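Local coordinates for scarecrow-like protein 3 (Arabidopsis thaliana, PDB 6KPB) that probably acts as a nuclear transcription factor in plant development and binds zinc finger proteins of the IDD family such as JACKDAW, at residues I170-S175 against V254-Q259; V347-D352 against Y475-W480. One frame throughout, in Å; residues are numbered along the deposited sequence.

Contact 1: I170-S175 against V254-Q259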
ATOM      1  N   ILE A 170     -22.518  -7.878 -25.159  1.00 83.23           N
ATOM      2  CA  ILE A 170     -21.198  -8.226 -24.649  1.00 85.17           C
ATOM      3  C   ILE A 170     -20.582  -6.975 -24.040  1.00 84.87           C
ATOM      4  O   ILE A 170     -20.378  -5.973 -24.735  1.00 75.67           O
ATOM      5  CB  ILE A 170     -20.298  -8.804 -25.751  1.00 89.64           C
ATOM      6  CG1 ILE A 170     -20.930 -10.062 -26.347  1.00 88.51           C
ATOM      7  CG2 ILE A 170     -18.916  -9.111 -25.199  1.00 89.89           C
ATOM      8  CD1 ILE A 170     -20.116 -10.681 -27.458  1.00 93.73           C
ATOM      9  N   ASP A 171     -20.290  -7.034 -22.742  1.00 87.03           N
ATOM     10  CA  ASP A 171     -19.686  -5.926 -22.008  1.00 80.76           C
ATOM     11  C   ASP A 171     -18.218  -6.264 -21.770  1.00 89.02           C
ATOM     12  O   ASP A 171     -17.900  -7.171 -20.992  1.00 97.20           O
ATOM     13  CB  ASP A 171     -20.427  -5.685 -20.693  1.00 79.76           C
ATOM     14  CG  ASP A 171     -19.966  -4.428 -19.971  1.00 87.59           C
ATOM     15  OD1 ASP A 171     -18.962  -3.817 -20.392  1.00 93.07           O
ATOM     16  OD2 ASP A 171     -20.618  -4.048 -18.977  1.00 92.43           O
ATOM     17  N   LEU A 172     -17.323  -5.534 -22.441  1.00 83.00           N
ATOM     18  CA  LEU A 172     -15.896  -5.819 -22.344  1.00 85.60           C
ATOM     19  C   LEU A 172     -15.281  -5.337 -21.035  1.00 87.03           C
ATOM     20  O   LEU A 172     -14.190  -5.793 -20.675  1.00 90.12           O
ATOM     21  CB  LEU A 172     -15.155  -5.192 -23.527  1.00 84.32           C
ATOM     22  CG  LEU A 172     -15.622  -5.641 -24.913  1.00 94.22           C
ATOM     23  CD1 LEU A 172     -14.732  -5.059 -25.998  1.00 98.19           C
ATOM     24  CD2 LEU A 172     -15.660  -7.160 -25.008  1.00 99.72           C
ATOM     25  N   ASP A 173     -15.947  -4.428 -20.320  1.00 89.66           N
ATOM     26  CA  ASP A 173     -15.508  -3.995 -18.990  1.00 87.69           C
ATOM     27  C   ASP A 173     -16.764  -3.891 -18.127  1.00 88.47           C
ATOM     28  O   ASP A 173     -17.359  -2.817 -17.990  1.00 92.04           O
ATOM     29  CB  ASP A 173     -14.734  -2.685 -19.042  1.00 98.96           C
ATOM     30  CG  ASP A 173     -14.280  -2.223 -17.669  1.00116.43           C
ATOM     31  OD1 ASP A 173     -15.080  -1.580 -16.953  1.00118.54           O
ATOM     32  OD2 ASP A 173     -13.127  -2.524 -17.293  1.00116.21           O
ATOM     33  N   ALA A 174     -17.167  -5.023 -17.553  1.00 83.23           N
ATOM     34  CA  ALA A 174     -18.407  -5.113 -16.783  1.00 92.36           C
ATOM     35  C   ALA A 174     -18.136  -4.758 -15.320  1.00 93.21           C
ATOM     36  O   ALA A 174     -18.129  -5.604 -14.423  1.00 90.61           O
ATOM     37  CB  ALA A 174     -19.010  -6.503 -16.923  1.00 94.16           C
ATOM     38  N   SER A 175     -17.924  -3.464 -15.091  1.00 97.47           N
ATOM     39  CA  SER A 175     -17.632  -2.944 -13.760  1.00 95.07           C
ATOM     40  C   SER A 175     -18.803  -2.218 -13.116  1.00103.56           C
ATOM     41  O   SER A 175     -19.011  -2.349 -11.908  1.00117.38           O
ATOM     42  CB  SER A 175     -16.420  -2.006 -13.815  1.00 99.10           C
ATOM     43  OG  SER A 175     -16.532  -1.085 -14.887  1.00107.54           O
ATOM     44  N   VAL A 254     -21.885  -5.002 -29.007  1.00 81.95           N
ATOM     45  CA  VAL A 254     -20.613  -4.971 -28.294  1.00 78.77           C
ATOM     46  C   VAL A 254     -20.408  -3.568 -27.737  1.00 82.62           C
ATOM     47  O   VAL A 254     -20.541  -2.580 -28.469  1.00 79.36           O
ATOM     48  CB  VAL A 254     -19.440  -5.375 -29.207  1.00 80.59           C
ATOM     49  CG1 VAL A 254     -18.114  -5.184 -28.491  1.00 83.80           C
ATOM     50  CG2 VAL A 254     -19.594  -6.820 -29.660  1.00 80.50           C
ATOM     51  N   SER A 255     -20.088  -3.487 -26.446  1.00 85.88           N
ATOM     52  CA  SER A 255     -19.849  -2.221 -25.760  1.00 76.36           C
ATOM     53  C   SER A 255     -18.411  -2.192 -25.266  1.00 81.78           C
ATOM     54  O   SER A 255     -18.011  -3.037 -24.459  1.00 79.64           O
ATOM     55  CB  SER A 255     -20.821  -2.036 -24.594  1.00 84.61           C
ATOM     56  OG  SER A 255     -20.513  -0.866 -23.854  1.00 92.85           O
ATOM     57  N   SER A 256     -17.641  -1.217 -25.744  1.00 75.70           N
ATOM     58  CA  SER A 256     -16.226  -1.076 -25.400  1.00 72.98           C
ATOM     59  C   SER A 256     -16.033   0.288 -24.741  1.00 79.44           C
ATOM     60  O   SER A 256     -15.854   1.301 -25.422  1.00 88.54           O
ATOM     61  CB  SER A 256     -15.350  -1.233 -26.639  1.00 70.84           C
ATOM     62  OG  SER A 256     -13.975  -1.185 -26.302  1.00 81.49           O
ATOM     63  N   VAL A 257     -16.062   0.307 -23.413  1.00 78.35           N
ATOM     64  CA  VAL A 257     -15.922   1.535 -22.636  1.00 81.45           C
ATOM     65  C   VAL A 257     -14.472   1.618 -22.171  1.00 78.28           C
ATOM     66  O   VAL A 257     -14.058   0.904 -21.252  1.00 82.95           O
ATOM     67  CB  VAL A 257     -16.900   1.577 -21.460  1.00 75.29           C
ATOM     68  CG1 VAL A 257     -16.662   2.821 -20.619  1.00 78.09           C
ATOM     69  CG2 VAL A 257     -18.335   1.542 -21.966  1.00 64.03           C
ATOM     70  N   LEU A 258     -13.696   2.491 -22.820  1.00 80.74           N
ATOM     71  CA  LEU A 258     -12.317   2.797 -22.429  1.00 85.59           C
ATOM     72  C   LEU A 258     -11.405   1.575 -22.493  1.00 86.91           C
ATOM     73  O   LEU A 258     -10.461   1.456 -21.709  1.00 92.33           O
ATOM     74  CB  LEU A 258     -12.260   3.419 -21.029  1.00 78.56           C
ATOM     75  CG  LEU A 258     -13.124   4.651 -20.763  1.00 76.07           C
ATOM     76  CD1 LEU A 258     -12.813   5.233 -19.388  1.00 70.20           C
ATOM     77  CD2 LEU A 258     -12.935   5.695 -21.854  1.00 64.77           C
ATOM     78  N   GLN A 259     -11.660   0.662 -23.431  1.00 83.75           N
ATOM     79  CA  GLN A 259     -10.879  -0.563 -23.532  1.00 87.02           C
ATOM     80  C   GLN A 259     -10.095  -0.705 -24.827  1.00 94.48           C
ATOM     81  O   GLN A 259      -9.136  -1.482 -24.857  1.00105.06           O
ATOM     82  CB  GLN A 259     -11.787  -1.793 -23.376  1.00 84.41           C
ATOM     83  CG  GLN A 259     -12.496  -1.864 -22.038  1.00100.03           C
ATOM     84  CD  GLN A 259     -11.547  -1.675 -20.871  1.00102.71           C
ATOM     85  OE1 GLN A 259     -10.527  -2.357 -20.767  1.00109.43           O
ATOM     86  NE2 GLN A 259     -11.875  -0.737 -19.992  1.00 94.75           N
TER

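Contact 2: V347-D352 against Y475-W480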
ATOM      1  N   VAL A 347     -20.491  -0.098 -29.891  1.00 75.35           N
ATOM      2  CA  VAL A 347     -20.434   1.236 -29.311  1.00 79.28           C
ATOM      3  C   VAL A 347     -19.095   1.392 -28.604  1.00 70.77           C
ATOM      4  O   VAL A 347     -18.697   0.532 -27.807  1.00 69.06           O
ATOM      5  CB  VAL A 347     -21.618   1.491 -28.362  1.00 81.19           C
ATOM      6  CG1 VAL A 347     -22.916   1.536 -29.155  1.00 84.64           C
ATOM      7  CG2 VAL A 347     -21.703   0.418 -27.297  1.00 90.24           C
ATOM      8  N   VAL A 348     -18.391   2.477 -28.913  1.00 75.68           N
ATOM      9  CA  VAL A 348     -17.032   2.701 -28.437  1.00 76.25           C
ATOM     10  C   VAL A 348     -16.997   4.017 -27.674  1.00 78.00           C
ATOM     11  O   VAL A 348     -17.382   5.064 -28.211  1.00 82.65           O
ATOM     12  CB  VAL A 348     -16.019   2.720 -29.593  1.00 77.29           C
ATOM     13  CG1 VAL A 348     -14.620   2.980 -29.061  1.00 68.98           C
ATOM     14  CG2 VAL A 348     -16.072   1.411 -30.374  1.00 79.46           C
ATOM     15  N   THR A 349     -16.537   3.962 -26.427  1.00 76.61           N
ATOM     16  CA  THR A 349     -16.266   5.148 -25.627  1.00 73.38           C
ATOM     17  C   THR A 349     -14.772   5.182 -25.338  1.00 74.23           C
ATOM     18  O   THR A 349     -14.229   4.234 -24.761  1.00 72.33           O
ATOM     19  CB  THR A 349     -17.071   5.145 -24.326  1.00 78.06           C
ATOM     20  OG1 THR A 349     -18.471   5.155 -24.629  1.00 79.11           O
ATOM     21  CG2 THR A 349     -16.735   6.372 -23.491  1.00 76.33           C
ATOM     22  N   GLU A 350     -14.114   6.264 -25.746  1.00 75.10           N
ATOM     23  CA  GLU A 350     -12.667   6.373 -25.637  1.00 74.69           C
ATOM     24  C   GLU A 350     -12.284   7.782 -25.213  1.00 74.00           C
ATOM     25  O   GLU A 350     -13.029   8.741 -25.431  1.00 71.93           O
ATOM     26  CB  GLU A 350     -11.973   6.028 -26.962  1.00 78.12           C
ATOM     27  CG  GLU A 350     -11.616   4.564 -27.118  1.00 90.25           C
ATOM     28  CD  GLU A 350     -10.584   4.114 -26.104  1.00 90.80           C
ATOM     29  OE1 GLU A 350     -10.645   2.945 -25.669  1.00 97.36           O
ATOM     30  OE2 GLU A 350      -9.715   4.935 -25.740  1.00 88.85           O
ATOM     31  N   GLN A 351     -11.106   7.892 -24.601  1.00 72.02           N
ATOM     32  CA  GLN A 351     -10.512   9.202 -24.377  1.00 66.91           C
ATOM     33  C   GLN A 351     -10.261   9.884 -25.715  1.00 69.06           C
ATOM     34  O   GLN A 351      -9.920   9.236 -26.708  1.00 82.75           O
ATOM     35  CB  GLN A 351      -9.199   9.081 -23.599  1.00 72.60           C
ATOM     36  CG  GLN A 351      -9.351   8.852 -22.102  1.00 65.56           C
ATOM     37  CD  GLN A 351      -9.443   7.383 -21.740  1.00 78.83           C
ATOM     38  OE1 GLN A 351      -9.642   6.528 -22.604  1.00 82.38           O
ATOM     39  NE2 GLN A 351      -9.292   7.083 -20.457  1.00 74.92           N
ATOM     40  N   ASP A 352     -10.436  11.200 -25.741  1.00 70.83           N
ATOM     41  CA  ASP A 352     -10.245  11.982 -26.954  1.00 76.06           C
ATOM     42  C   ASP A 352      -9.067  12.931 -26.753  1.00 77.87           C
ATOM     43  O   ASP A 352      -9.225  14.152 -26.685  1.00 72.94           O
ATOM     44  CB  ASP A 352     -11.519  12.745 -27.314  1.00 83.24           C
ATOM     45  CG  ASP A 352     -11.568  13.131 -28.778  1.00 90.90           C
ATOM     46  OD1 ASP A 352     -10.497  13.165 -29.418  1.00103.30           O
ATOM     47  OD2 ASP A 352     -12.678  13.370 -29.297  1.00106.39           O
ATOM     48  N   TYR A 475     -13.688  12.922 -23.878  1.00 79.58           N
ATOM     49  CA  TYR A 475     -14.045  11.574 -24.291  1.00 74.36           C
ATOM     50  C   TYR A 475     -14.934  11.638 -25.523  1.00 80.54           C
ATOM     51  O   TYR A 475     -15.617  12.636 -25.769  1.00 84.63           O
ATOM     52  CB  TYR A 475     -14.770  10.806 -23.179  1.00 70.54           C
ATOM     53  CG  TYR A 475     -13.983  10.658 -21.900  1.00 74.67           C
ATOM     54  CD1 TYR A 475     -14.008  11.649 -20.929  1.00 81.58           C
ATOM     55  CD2 TYR A 475     -13.227   9.519 -21.656  1.00 84.70           C
ATOM     56  CE1 TYR A 475     -13.296  11.514 -19.753  1.00 78.75           C
ATOM     57  CE2 TYR A 475     -12.511   9.375 -20.483  1.00 82.83           C
ATOM     58  CZ  TYR A 475     -12.550  10.375 -19.536  1.00 80.79           C
ATOM     59  OH  TYR A 475     -11.836  10.232 -18.368  1.00 84.48           O
ATOM     60  N   SER A 476     -14.925  10.550 -26.289  1.00 75.63           N
ATOM     61  CA  SER A 476     -15.759  10.410 -27.471  1.00 71.32           C
ATOM     62  C   SER A 476     -16.641   9.174 -27.341  1.00 75.68           C
ATOM     63  O   SER A 476     -16.290   8.209 -26.656  1.00 68.13           O
ATOM     64  CB  SER A 476     -14.909  10.316 -28.747  1.00 82.70           C
ATOM     65  OG  SER A 476     -14.060   9.181 -28.722  1.00 81.30           O
ATOM     66  N   VAL A 477     -17.803   9.221 -27.993  1.00 73.30           N
ATOM     67  CA  VAL A 477     -18.729   8.096 -28.057  1.00 70.77           C
ATOM     68  C   VAL A 477     -19.138   7.908 -29.512  1.00 75.86           C
ATOM     69  O   VAL A 477     -19.556   8.867 -30.169  1.00 82.97           O
ATOM     70  CB  VAL A 477     -19.972   8.314 -27.171  1.00 77.73           C
ATOM     71  CG1 VAL A 477     -20.877   7.092 -27.216  1.00 65.04           C
ATOM     72  CG2 VAL A 477     -19.560   8.624 -25.738  1.00 73.07           C
ATOM     73  N   SER A 478     -19.019   6.678 -30.012  1.00 74.00           N
ATOM     74  CA  SER A 478     -19.295   6.405 -31.415  1.00 72.89           C
ATOM     75  C   SER A 478     -19.903   5.017 -31.561  1.00 83.91           C
ATOM     76  O   SER A 478     -19.573   4.095 -30.809  1.00 90.52           O
ATOM     77  CB  SER A 478     -18.026   6.518 -32.267  1.00 72.58           C
ATOM     78  OG  SER A 478     -17.035   5.604 -31.831  1.00 79.28           O
ATOM     79  N   ALA A 479     -20.786   4.877 -32.546  1.00 76.81           N
ATOM     80  CA  ALA A 479     -21.485   3.630 -32.822  1.00 80.62           C
ATOM     81  C   ALA A 479     -21.122   3.135 -34.215  1.00 87.38           C
ATOM     82  O   ALA A 479     -20.957   3.933 -35.145  1.00 90.96           O
ATOM     83  CB  ALA A 479     -23.002   3.808 -32.702  1.00 68.52           C
ATOM     84  N   TRP A 480     -21.001   1.815 -34.360  1.00 83.57           N
ATOM     85  CA  TRP A 480     -20.505   1.219 -35.592  1.00 83.54           C
ATOM     86  C   TRP A 480     -21.263  -0.064 -35.900  1.00 87.17           C
ATOM     87  O   TRP A 480     -21.678  -0.795 -34.997  1.00 81.87           O
ATOM     88  CB  TRP A 480     -19.001   0.927 -35.497  1.00 71.65           C
ATOM     89  CG  TRP A 480     -18.211   2.101 -35.018  1.00 76.75           C
ATOM     90  CD1 TRP A 480     -17.969   2.453 -33.719  1.00 74.95           C
ATOM     91  CD2 TRP A 480     -17.570   3.091 -35.828  1.00 79.38           C
ATOM     92  NE1 TRP A 480     -17.213   3.599 -33.674  1.00 70.29           N
ATOM     93  CE2 TRP A 480     -16.954   4.011 -34.956  1.00 83.08           C
ATOM     94  CE3 TRP A 480     -17.452   3.288 -37.207  1.00 83.51           C
ATOM     95  CZ2 TRP A 480     -16.233   5.109 -35.418  1.00 84.96           C
ATOM     96  CZ3 TRP A 480     -16.737   4.380 -37.664  1.00 89.60           C
ATOM     97  CH2 TRP A 480     -16.137   5.276 -36.772  1.00 88.02           C
TER

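Contact 1: I170-S175 against V254-Q259
Leu-172 lays its CD1 methyl over the carbon of a serine side chain, 3.9 Å from CB of Ser-256, while the same methyl meets CG1 of Val-254 at 4.2 Å. With CG anti to the carbonyl carbon (chi1 -58°), the isobutyl group leans across to the second strand, and its CG also rests against the carbonyl oxygen of Ser-255. Earlier along the strands, Ile-170 and Val-254 are paired in parallel with side chains on one face of the sheet, and Asp-171 and Ser-255 are paired on the other. The backbone closes this register with two nearly straight bonds: N of Ser-255 gives to O of Ile-170 at 3.0 Å, and N of Leu-172 gives to O of Ser-255 at 3.3 Å.

Past Asp-171 the first strand ends in an Asx turn. OD1 of Asp-171, met from above the carboxylate plane, accepts from N of Asp-173 at 3.1 Å, and OD2 is hydrogen-bonded to NE1 of Trp-180. Asp-173 then faces Gln-259 by van der Waals packing: the two side chains cross at about a right angle, their carboxylate and amide planes 16° apart. Each is held by its own segment, for NE2 of Gln-259 curls back to O of Val-257 at 3.0 Å and OD1 of Asp-173 receives OG of Ser-175 at 2.6 Å.

Ile-170 and Asp-171 belong to the predicted VHIID motif, here the C-terminal end of a parallel strand in the Rossmann-like sheet of the GRAS domain. Strand 166-171 lies between strands 196-203 and 251-257; helix 178-189 packs on the Asp-171 and Ser-255 face, where Gln-179 bonds OG of Ser-255, and strand 345-351 follows beyond 251-257.

Contact 2: V347-D352 against Y475-W480
With CG anti to the carbonyl carbon in both Tyr-475 (chi1 -59°) and Gln-351 (chi1 -78°), the phenol ring and the glutamine chain run side by side in the same direction. CG of Gln-351 comes within 3.6 Å of ring atom CE2 of Tyr-475, the amide and ring planes 37° apart, while CB of Tyr-475 rests on the carbonyl oxygen of Glu-350. Were Tyr-475 replaced by an alanine, a gap would probably open beside CG of Gln-351, leaving that chain less firmly placed.

The strands are antiparallel, with hydrogen-bonded pairs at Val-348 with Ser-478 and Glu-350 with Ser-476. N of Val-348 reaches O of Ser-478 at 2.8 Å, and N of Ser-478 returns to O of Val-348 at 2.9 Å. At the other pair, N of Ser-476 gives to O of Glu-350 at 2.8 Å, and N of Glu-350 gives to O of Ser-476 at 3.1 Å; OG of Ser-476 adds a weak bond to O of Glu-350.

OG of Ser-478 accepts a hydrogen bond from NE1 of Trp-480 at 2.7 Å, tilted from the indole plane, which steadies the ring where its CD1 meets CG2 of Val-348 at 4.0 Å. Helix 419-428 backs this face through Ile-426. On the other face OG1 of Thr-349, bonded to Ser-149, touches CG2 of Val-477, and helix 145-160 packs on Val-347 and Val-477.

The contact thus joins the predicted PFYRE and SAW regions by main-chain bonds, with valines and small hydroxyls on the two faces of the sheet. Its buried acids find partners outside the pair: His-261 for Glu-350, and for OD1 of Asp-352 both N of Leu-419 and a salt bridge to Lys-418, which would tend to stabilise the negative charge.

In the fold
Contacts 1 and 2 lie in one sheet, their centres about 11 Å apart. Strands 251-257 and 345-351 are neighbours, so the order runs 166-171, 251-257, 345-351, 472-482: the first three parallel, the last antiparallel. Probable hydrogen bonds stitch the inner pair, N of Val-347 to O of Val-254 at 2.9 Å and N of Leu-258 to O of Thr-349 at 2.7 Å. Where strand 251-257 has ended, OE1 of Glu-350 packs 3.4 Å from N of Gln-259, and OE1 of Gln-351 lies against CD2 of Leu-258. The predicted VHIID, PFYRE and SAW regions are thereby joined in a continuous core, which the second chain does not touch at either contact.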